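Local structure of mitogen (Streptococcus dysgalactiae, 2J4X) at residues D2-N7 / D181-P186; K16-T22 / D73-K79; D93-I97 / Y188-T193. The protein is a zinc-binding bacterial superantigen of the staphylococcal/streptococcal toxin family, to which toxin activity is generally ascribed. All blocks are in the same frame, centred on the assembly; numbering follows the deposited sequence.

Interaction 1 of 3, residues D2-N7 / D181-P186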
loop_
_atom_site.group_PDB
_atom_site.type_symbol
_atom_site.label_atom_id
_atom_site.label_comp_id
_atom_site.label_asym_id
_atom_site.label_seq_id
_atom_site.Cartn_x
_atom_site.Cartn_y
_atom_site.Cartn_z
ATOM N N ASP A 2 -8.247 -13.857 3.729
ATOM C CA ASP A 2 -7.823 -12.981 4.806
ATOM C C ASP A 2 -9.030 -12.654 5.670
ATOM O O ASP A 2 -10.122 -12.400 5.165
ATOM C CB ASP A 2 -7.214 -11.691 4.257
ATOM C CG ASP A 2 -5.748 -11.850 3.908
ATOM O OD1 ASP A 2 -5.172 -12.911 4.245
ATOM O OD2 ASP A 2 -5.172 -10.919 3.309
ATOM N N ALA A 3 -8.841 -12.659 6.981
ATOM C CA ALA A 3 -9.948 -12.378 7.863
ATOM C C ALA A 3 -10.336 -10.915 7.785
ATOM O O ALA A 3 -9.496 -10.027 7.649
ATOM C CB ALA A 3 -9.597 -12.775 9.284
ATOM N N VAL A 4 -11.636 -10.684 7.865
ATOM C CA VAL A 4 -12.201 -9.353 7.805
ATOM C C VAL A 4 -12.006 -8.687 9.143
ATOM O O VAL A 4 -12.094 -9.340 10.173
ATOM C CB VAL A 4 -13.716 -9.417 7.514
ATOM C CG1 VAL A 4 -14.324 -8.037 7.631
ATOM C CG2 VAL A 4 -13.954 -10.007 6.126
ATOM N N LEU A 5 -11.744 -7.390 9.129
ATOM C CA LEU A 5 -11.559 -6.655 10.367
ATOM C C LEU A 5 -12.652 -5.593 10.471
ATOM O O LEU A 5 -13.425 -5.393 9.527
ATOM C CB LEU A 5 -10.180 -5.991 10.394
ATOM C CG LEU A 5 -8.986 -6.924 10.192
ATOM C CD1 LEU A 5 -7.721 -6.095 10.072
ATOM C CD2 LEU A 5 -8.896 -7.910 11.345
ATOM N N VAL A 6 -12.717 -4.924 11.618
ATOM C CA VAL A 6 -13.705 -3.884 11.845
ATOM C C VAL A 6 -13.099 -2.507 11.583
ATOM O O VAL A 6 -11.872 -2.356 11.616
ATOM C CB VAL A 6 -14.254 -3.962 13.288
ATOM C CG1 VAL A 6 -15.013 -5.277 13.471
ATOM C CG2 VAL A 6 -13.121 -3.891 14.295
ATOM N N ASN A 7 -13.953 -1.515 11.315
ATOM C CA ASN A 7 -13.514 -0.149 11.030
ATOM C C ASN A 7 -12.458 0.384 11.992
ATOM O O ASN A 7 -11.471 0.998 11.601
ATOM C CB ASN A 7 -14.704 0.798 11.068
ATOM C CG ASN A 7 -15.735 0.471 10.022
ATOM O OD1 ASN A 7 -15.395 0.087 8.899
ATOM N ND2 ASN A 7 -17.009 0.644 10.371
ATOM N N ASP A 181 -9.750 -7.332 -0.586
ATOM C CA ASP A 181 -10.811 -7.045 0.371
ATOM C C ASP A 181 -10.390 -5.812 1.150
ATOM O O ASP A 181 -9.333 -5.820 1.777
ATOM C CB ASP A 181 -10.988 -8.228 1.325
ATOM C CG ASP A 181 -12.260 -8.153 2.115
ATOM O OD1 ASP A 181 -12.746 -7.047 2.371
ATOM O OD2 ASP A 181 -12.775 -9.205 2.509
ATOM N N LEU A 182 -11.206 -4.757 1.092
ATOM C CA LEU A 182 -10.934 -3.491 1.780
ATOM C C LEU A 182 -11.052 -3.565 3.282
ATOM O O LEU A 182 -10.712 -2.617 3.975
ATOM C CB LEU A 182 -11.887 -2.404 1.287
ATOM C CG LEU A 182 -11.584 -1.725 -0.048
ATOM C CD1 LEU A 182 -12.699 -0.721 -0.411
ATOM C CD2 LEU A 182 -10.212 -1.028 0.064
ATOM N N PHE A 183 -11.569 -4.687 3.776
ATOM C CA PHE A 183 -11.745 -4.901 5.202
ATOM C C PHE A 183 -10.813 -5.966 5.754
ATOM O O PHE A 183 -11.122 -6.634 6.738
ATOM C CB PHE A 183 -13.217 -5.226 5.505
ATOM C CG PHE A 183 -14.093 -4.006 5.487
ATOM C CD1 PHE A 183 -14.462 -3.420 4.282
ATOM C CD2 PHE A 183 -14.392 -3.334 6.672
ATOM C CE1 PHE A 183 -15.095 -2.179 4.256
ATOM C CE2 PHE A 183 -15.023 -2.096 6.652
ATOM C CZ PHE A 183 -15.370 -1.520 5.443
ATOM N N THR A 184 -9.666 -6.106 5.094
ATOM C CA THR A 184 -8.617 -7.045 5.482
ATOM C C THR A 184 -7.288 -6.278 5.481
ATOM O O THR A 184 -7.201 -5.155 4.968
ATOM C CB THR A 184 -8.489 -8.264 4.490
ATOM O OG1 THR A 184 -8.041 -7.818 3.210
ATOM C CG2 THR A 184 -9.800 -8.959 4.314
ATOM N N HIS A 185 -6.262 -6.877 6.083
ATOM C CA HIS A 185 -4.922 -6.287 6.107
ATOM C C HIS A 185 -4.022 -7.225 5.298
ATOM O O HIS A 185 -3.580 -8.256 5.804
ATOM C CB HIS A 185 -4.374 -6.175 7.534
ATOM C CG HIS A 185 -3.107 -5.384 7.614
ATOM N ND1 HIS A 185 -2.162 -5.398 6.608
ATOM C CD2 HIS A 185 -2.643 -4.531 8.555
ATOM C CE1 HIS A 185 -1.172 -4.584 6.925
ATOM N NE2 HIS A 185 -1.438 -4.046 8.101
ATOM N N PRO A 186 -3.754 -6.890 4.026
ATOM C CA PRO A 186 -2.900 -7.787 3.246
ATOM C C PRO A 186 -1.545 -8.032 3.905
ATOM O O PRO A 186 -1.128 -7.281 4.786
ATOM C CB PRO A 186 -2.767 -7.059 1.905
ATOM C CG PRO A 186 -4.052 -6.315 1.787
ATOM C CD PRO A 186 -4.241 -5.774 3.197
HETATM O O HOH W 1 -11.298 -11.658 2.958
HETATM O O HOH W 2 -6.479 -9.151 1.839
HETATM O O HOH W 3 -7.050 -9.240 7.646
#
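Leu5 N donates to Phe183 O at 2.6 Å, a short bond and the one direct hydrogen bond between 2-7 and 181-186. The same carbonyl oxygen also lies 3.1 Å from Val4 CA, a CA-H...O contact, and Val4 CG1, anti to the backbone N (chi1 173°), is laid against the CB of Phe183. The phenyl ring of Phe183 presents its edge to two oxygens close to its plane, Leu5 O and Asn7 OD1, the latter 3.2 Å from Phe183 CE2, with the amide turned 62° from the ring. Further toward the N terminus, Asp2 CB rests on Thr184 CB, and water takes over the polar links: one molecule joins Asp2 O to Asp181 OD2, a second Asp2 OD2 to Thr184 OG1, a third Ala3 O to His185 N. Behind this layer, residues 181-184 form a type I turn. Its start is also an Asx turn, Phe183 N donating to Asp181 OD1 at 3.0 Å, the N-H coming from above the carboxylate plane. The N-terminal arm thus lies against the turn that leaves strand 177-181 of the beta-grasp domain; Leu10 of helix 7-14 touches both Leu5 and Phe183, while Arg145 of helix 137-150 donates to Thr184 O.

Interaction 2 of 3, residues K16-T22 / D73-K79; sequences KDVINKT and DIYALIK
Asn20 and Tyr75 face each other as a non-hydrogen-bonded pair, and the amide is brought to the rim of the phenol ring. Both side chains run anti to their backbone N (chi1 -168° for Tyr75), which sets Asn20 OD1 3.1 Å from Tyr75 CD1, at the ring edge and near its plane, with amide and ring 57° apart. Ile19 O lies over one face of the ring, displaced toward the rim. Val18 CG2 meets the far end of the phenol, 3.9 Å from Tyr75 CZ, while Val18 CG1 touches Leu77 CD1, the two side chains crossing at about a right angle. Helix 137-150 packs on this face, Glu139 and Arg143 touching Tyr75 and Lys146 touching Val18, while Leu77 rests on Ile13 and Tyr14 of helix 7-14. Strands 18-21 and 73-79 are antiparallel and belong to the OB-fold domain. Two reciprocal pairs of backbone bonds fix the register: Ile19 with Ala76, and Lys21 with Ile74. Beyond them, Ile78 N donates to Asp17 O at 3.0 Å, almost straight. On the other face Ile19 branches two ways: CG2 lies alongside Ile74 CG2 at 3.9 Å, and CD1 meets Ile78 CD1 at 3.8 Å, those side chains crossing at about a right angle. Ile54 of strand 53-57 also packs on Ile19. At one end of the contact Lys16 CD passes 3.3 Å from Ile78 O before its amine turns to Asn12 O. At the other, Asp73 OD1 lies 3.2 Å from Thr22 CA and accepts from the backbone N of Asn23; Thr99 OG1 is a further hydrogen-bond partner.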
loop_
_atom_site.group_PDB
_atom_site.type_symbol
_atom_site.label_atom_id
_atom_site.label_comp_id
_atom_site.label_asym_id
_atom_site.label_seq_id
_atom_site.Cartn_x
_atom_site.Cartn_y
_atom_site.Cartn_z
ATOM N N LYS A 16 -2.044 5.586 9.992
ATOM C CA LYS A 16 -0.641 5.830 10.286
ATOM C C LYS A 16 0.141 6.403 9.091
ATOM O O LYS A 16 -0.301 6.329 7.942
ATOM C CB LYS A 16 -0.012 4.536 10.778
ATOM C CG LYS A 16 -0.529 4.127 12.139
ATOM C CD LYS A 16 -0.059 2.732 12.529
ATOM C CE LYS A 16 -0.270 2.489 14.013
ATOM N NZ LYS A 16 -1.467 3.246 14.463
ATOM N N ASP A 17 1.302 6.993 9.363
ATOM C CA ASP A 17 2.112 7.585 8.301
ATOM C C ASP A 17 2.871 6.515 7.560
ATOM O O ASP A 17 2.885 5.353 7.967
ATOM C CB ASP A 17 3.095 8.604 8.870
ATOM C CG ASP A 17 2.412 9.643 9.758
ATOM O OD1 ASP A 17 1.254 10.018 9.469
ATOM O OD2 ASP A 17 3.036 10.093 10.745
ATOM N N VAL A 18 3.500 6.904 6.465
ATOM C CA VAL A 18 4.255 5.955 5.678
ATOM C C VAL A 18 5.686 6.444 5.543
ATOM O O VAL A 18 5.986 7.601 5.867
ATOM C CB VAL A 18 3.639 5.792 4.258
ATOM C CG1 VAL A 18 2.144 5.445 4.371
ATOM C CG2 VAL A 18 3.854 7.058 3.440
ATOM N N ILE A 19 6.571 5.543 5.124
ATOM C CA ILE A 19 7.959 5.882 4.852
ATOM C C ILE A 19 7.955 5.907 3.333
ATOM O O ILE A 19 7.414 5.006 2.711
ATOM C CB ILE A 19 8.946 4.797 5.310
ATOM C CG1 ILE A 19 9.012 4.726 6.847
ATOM C CG2 ILE A 19 10.295 5.081 4.722
ATOM C CD1 ILE A 19 9.591 5.970 7.538
ATOM N N ASN A 20 8.511 6.947 2.735
ATOM C CA ASN A 20 8.547 7.067 1.282
ATOM C C ASN A 20 9.925 7.665 0.964
ATOM O O ASN A 20 10.084 8.879 0.805
ATOM C CB ASN A 20 7.380 7.967 0.816
ATOM C CG ASN A 20 7.357 8.207 -0.687
ATOM O OD1 ASN A 20 7.732 7.343 -1.471
ATOM N ND2 ASN A 20 6.891 9.384 -1.092
ATOM N N LYS A 21 10.931 6.799 0.895
ATOM C CA LYS A 21 12.287 7.263 0.646
ATOM C C LYS A 21 12.957 6.529 -0.496
ATOM O O LYS A 21 12.561 5.433 -0.854
ATOM C CB LYS A 21 13.099 7.122 1.939
ATOM C CG LYS A 21 12.334 7.598 3.169
ATOM C CD LYS A 21 13.186 7.651 4.395
ATOM C CE LYS A 21 13.992 8.917 4.418
ATOM N NZ LYS A 21 13.115 10.108 4.589
ATOM N N THR A 22 13.969 7.148 -1.079
ATOM C CA THR A 22 14.685 6.530 -2.185
ATOM C C THR A 22 16.170 6.396 -1.850
ATOM O O THR A 22 16.663 7.061 -0.936
ATOM C CB THR A 22 14.524 7.358 -3.480
ATOM O OG1 THR A 22 15.312 8.553 -3.405
ATOM C CG2 THR A 22 13.062 7.745 -3.667
ATOM N N ASP A 73 14.565 1.485 -2.485
ATOM C CA ASP A 73 13.563 2.561 -2.393
ATOM C C ASP A 73 12.473 1.971 -1.502
ATOM O O ASP A 73 12.096 0.803 -1.640
ATOM C CB ASP A 73 12.958 2.913 -3.753
ATOM C CG ASP A 73 13.912 3.688 -4.643
ATOM O OD1 ASP A 73 15.016 4.038 -4.167
ATOM O OD2 ASP A 73 13.554 3.948 -5.816
ATOM N N ILE A 74 11.967 2.780 -0.591
ATOM C CA ILE A 74 10.966 2.300 0.343
ATOM C C ILE A 74 9.672 3.081 0.346
ATOM O O ILE A 74 9.685 4.294 0.369
ATOM C CB ILE A 74 11.511 2.356 1.788
ATOM C CG1 ILE A 74 12.888 1.700 1.852
ATOM C CG2 ILE A 74 10.539 1.680 2.759
ATOM C CD1 ILE A 74 13.503 1.783 3.215
ATOM N N TYR A 75 8.557 2.368 0.291
ATOM C CA TYR A 75 7.243 2.967 0.400
ATOM C C TYR A 75 6.498 1.946 1.245
ATOM O O TYR A 75 6.057 0.920 0.745
ATOM C CB TYR A 75 6.539 3.124 -0.941
ATOM C CG TYR A 75 5.324 4.005 -0.776
ATOM C CD1 TYR A 75 5.340 5.324 -1.188
ATOM C CD2 TYR A 75 4.200 3.555 -0.078
ATOM C CE1 TYR A 75 4.275 6.187 -0.896
ATOM C CE2 TYR A 75 3.132 4.402 0.216
ATOM C CZ TYR A 75 3.181 5.719 -0.192
ATOM O OH TYR A 75 2.157 6.577 0.130
ATOM N N ALA A 76 6.387 2.209 2.540
ATOM C CA ALA A 76 5.710 1.282 3.420
ATOM C C ALA A 76 4.988 1.991 4.541
ATOM O O ALA A 76 5.421 3.034 5.008
ATOM C CB ALA A 76 6.705 0.308 3.992
ATOM N N LEU A 77 3.875 1.413 4.972
ATOM C CA LEU A 77 3.090 1.955 6.068
ATOM C C LEU A 77 3.851 1.620 7.356
ATOM O O LEU A 77 4.387 0.522 7.487
ATOM C CB LEU A 77 1.698 1.297 6.079
ATOM C CG LEU A 77 0.605 1.658 7.091
ATOM C CD1 LEU A 77 0.049 3.058 6.881
ATOM C CD2 LEU A 77 -0.494 0.664 6.921
ATOM N N ILE A 78 3.919 2.560 8.297
ATOM C CA ILE A 78 4.605 2.317 9.573
ATOM C C ILE A 78 3.658 1.546 10.513
ATOM O O ILE A 78 2.507 1.931 10.671
ATOM C CB ILE A 78 5.041 3.673 10.224
ATOM C CG1 ILE A 78 6.078 4.366 9.323
ATOM C CG2 ILE A 78 5.592 3.437 11.624
ATOM C CD1 ILE A 78 6.547 5.699 9.816
ATOM N N LYS A 79 4.134 0.447 11.101
ATOM C CA LYS A 79 3.332 -0.390 12.012
ATOM C C LYS A 79 3.428 0.114 13.437
ATOM O O LYS A 79 2.464 0.054 14.199
ATOM C CB LYS A 79 3.837 -1.834 12.014
ATOM C CG LYS A 79 3.677 -2.575 10.732
ATOM C CD LYS A 79 4.774 -3.620 10.584
ATOM C CE LYS A 79 4.838 -4.598 11.751
ATOM N NZ LYS A 79 5.805 -5.720 11.472
HETATM O O HOH W 4 9.666 5.551 -2.470
#

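Interaction 3 of 3, residues D93-I97 / Y188-T193; sequences DGGLI and YTDNET
Asn191 has a left-handed backbone and sends its side-chain oxygen against the chain at Gly94-Leu96, meeting Gly94 CA and the amides of Gly95 and Leu96. With CG anti to the carbonyl carbon (chi1 -74°), OD1 is brought to Leu96 N and accepts from it at 2.8 Å, the donor standing 38° out of the amide's carbonyl plane; OD1 also comes within 3.2 Å of Gly94 CA. Although Gly95 N is near that oxygen too, its angle is poor; the N-H is given instead to a water that donates in turn to Tyr188 O. Gly94 and Gly95 both have positive phi. Gly94 CA approaches Tyr188 O in a CA-H...O contact of 3.5 Å, close packing made possible by the lack of a side chain on that glycine. Flanking this core, Thr189 CG2 lies beside the Asp93 carboxylate, 3.7 Å from its CG, while Asp93 OD2 forms a salt bridge with Lys79 and accepts a hydrogen bond from Asn57. Beyond Asn191, Thr193 CG2 touches Ile97 CG1 at 3.9 Å. Asn191 N bonds back to Tyr188 O, and Asp190 OD1 takes Glu192 N in an Asx turn. The glycine pair interrupts strand 87-98, and there the OB-fold domain meets the loop 188-193 of the beta-grasp domain, an interdomain junction of the two-domain superantigen fold.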
loop_
_atom_site.group_PDB
_atom_site.type_symbol
_atom_site.label_atom_id
_atom_site.label_comp_id
_atom_site.label_asym_id
_atom_site.label_seq_id
_atom_site.Cartn_x
_atom_site.Cartn_y
_atom_site.Cartn_z
ATOM N N ASP A 93 6.459 -3.307 6.999
ATOM C CA ASP A 93 6.495 -4.607 6.308
ATOM C C ASP A 93 6.799 -4.308 4.856
ATOM O O ASP A 93 6.167 -3.431 4.273
ATOM C CB ASP A 93 5.128 -5.306 6.329
ATOM C CG ASP A 93 4.754 -5.868 7.693
ATOM O OD1 ASP A 93 3.533 -6.106 7.896
ATOM O OD2 ASP A 93 5.660 -6.087 8.544
ATOM N N GLY A 94 7.742 -5.036 4.261
ATOM C CA GLY A 94 8.070 -4.801 2.863
ATOM C C GLY A 94 8.234 -3.352 2.417
ATOM O O GLY A 94 8.880 -2.568 3.102
ATOM N N GLY A 95 7.658 -3.017 1.255
ATOM C CA GLY A 95 7.738 -1.675 0.691
ATOM C C GLY A 95 9.017 -1.447 -0.103
ATOM O O GLY A 95 9.287 -0.345 -0.579
ATOM N N LEU A 96 9.787 -2.516 -0.308
ATOM C CA LEU A 96 11.087 -2.426 -0.978
ATOM C C LEU A 96 11.168 -2.756 -2.447
ATOM O O LEU A 96 10.631 -3.746 -2.894
ATOM C CB LEU A 96 12.117 -3.305 -0.241
ATOM C CG LEU A 96 12.056 -3.326 1.291
ATOM C CD1 LEU A 96 13.225 -4.116 1.834
ATOM C CD2 LEU A 96 12.070 -1.911 1.838
ATOM N N ILE A 97 11.856 -1.889 -3.181
ATOM C CA ILE A 97 12.118 -2.066 -4.593
ATOM C C ILE A 97 13.567 -1.615 -4.736
ATOM O O ILE A 97 13.934 -0.522 -4.292
ATOM C CB ILE A 97 11.248 -1.171 -5.503
ATOM C CG1 ILE A 97 9.777 -1.581 -5.411
ATOM C CG2 ILE A 97 11.710 -1.309 -6.946
ATOM C CD1 ILE A 97 8.883 -0.870 -6.390
ATOM N N TYR A 188 1.984 -7.633 3.484
ATOM C CA TYR A 188 2.892 -6.843 2.657
ATOM C C TYR A 188 4.357 -7.292 2.734
ATOM O O TYR A 188 5.223 -6.742 2.050
ATOM C CB TYR A 188 2.799 -5.355 3.043
ATOM C CG TYR A 188 1.425 -4.727 2.959
ATOM C CD1 TYR A 188 0.643 -4.857 1.818
ATOM C CD2 TYR A 188 0.951 -3.928 4.000
ATOM C CE1 TYR A 188 -0.586 -4.192 1.712
ATOM C CE2 TYR A 188 -0.257 -3.262 3.916
ATOM C CZ TYR A 188 -1.027 -3.388 2.770
ATOM O OH TYR A 188 -2.211 -2.682 2.667
ATOM N N THR A 189 4.636 -8.295 3.553
ATOM C CA THR A 189 6.010 -8.758 3.692
ATOM C C THR A 189 6.615 -9.360 2.406
ATOM O O THR A 189 7.836 -9.521 2.311
ATOM C CB THR A 189 6.131 -9.767 4.875
ATOM O OG1 THR A 189 5.199 -10.842 4.692
ATOM C CG2 THR A 189 5.833 -9.076 6.206
ATOM N N ASP A 190 5.789 -9.667 1.403
ATOM C CA ASP A 190 6.315 -10.242 0.159
ATOM C C ASP A 190 6.757 -9.263 -0.925
ATOM O O ASP A 190 7.197 -9.686 -1.989
ATOM C CB ASP A 190 5.324 -11.243 -0.450
ATOM C CG ASP A 190 3.912 -10.725 -0.491
ATOM O OD1 ASP A 190 3.686 -9.646 -1.092
ATOM O OD2 ASP A 190 3.031 -11.414 0.082
ATOM N N ASN A 191 6.659 -7.964 -0.659
ATOM C CA ASN A 191 7.074 -6.953 -1.620
ATOM C C ASN A 191 6.501 -7.170 -2.982
ATOM O O ASN A 191 7.200 -6.981 -3.964
ATOM C CB ASN A 191 8.585 -6.915 -1.765
ATOM C CG ASN A 191 9.254 -6.278 -0.599
ATOM O OD1 ASN A 191 8.909 -5.165 -0.229
ATOM N ND2 ASN A 191 10.227 -6.975 0.000
ATOM N N GLU A 192 5.244 -7.575 -3.065
ATOM C CA GLU A 192 4.626 -7.782 -4.366
ATOM C C GLU A 192 4.718 -6.430 -5.066
ATOM O O GLU A 192 4.484 -5.405 -4.431
ATOM C CB GLU A 192 3.161 -8.183 -4.183
ATOM C CG GLU A 192 2.593 -8.999 -5.329
ATOM C CD GLU A 192 1.065 -9.124 -5.312
ATOM O OE1 GLU A 192 0.467 -9.141 -4.199
ATOM O OE2 GLU A 192 0.467 -9.223 -6.423
ATOM N N THR A 193 5.100 -6.419 -6.342
ATOM C CA THR A 193 5.198 -5.180 -7.140
ATOM C C THR A 193 4.254 -5.216 -8.368
ATOM O O THR A 193 4.026 -6.268 -8.965
ATOM C CB THR A 193 6.642 -4.925 -7.641
ATOM O OG1 THR A 193 7.126 -6.102 -8.293
ATOM C CG2 THR A 193 7.569 -4.587 -6.489
HETATM O O HOH W 5 5.310 -4.416 0.456
#

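From the N terminus, residues 2-7 lead into helix 7-14 and then strand 18-21. Interaction 1 closes the longest loop, bringing the start of the chain to the turn after strand 177-181. Nested inside it is interaction 2, a local closure within the OB-fold domain, where strand 18-21 joins strand 71-84. Strand 71-84 also pairs with strand 87-98, so interactions 2 and 3 touch within one sheet: backbone bonds link Asp73 to Ile97 and Tyr75 to Gly95. Interaction 3 then reaches from that strand to 188-193, just past 181-186, and therefore crosses interaction 1. One continuous connection, 181-193, thus contacts both the N-terminal arm and the OB-fold sheet, at sites whose centres lie about 18 Å apart.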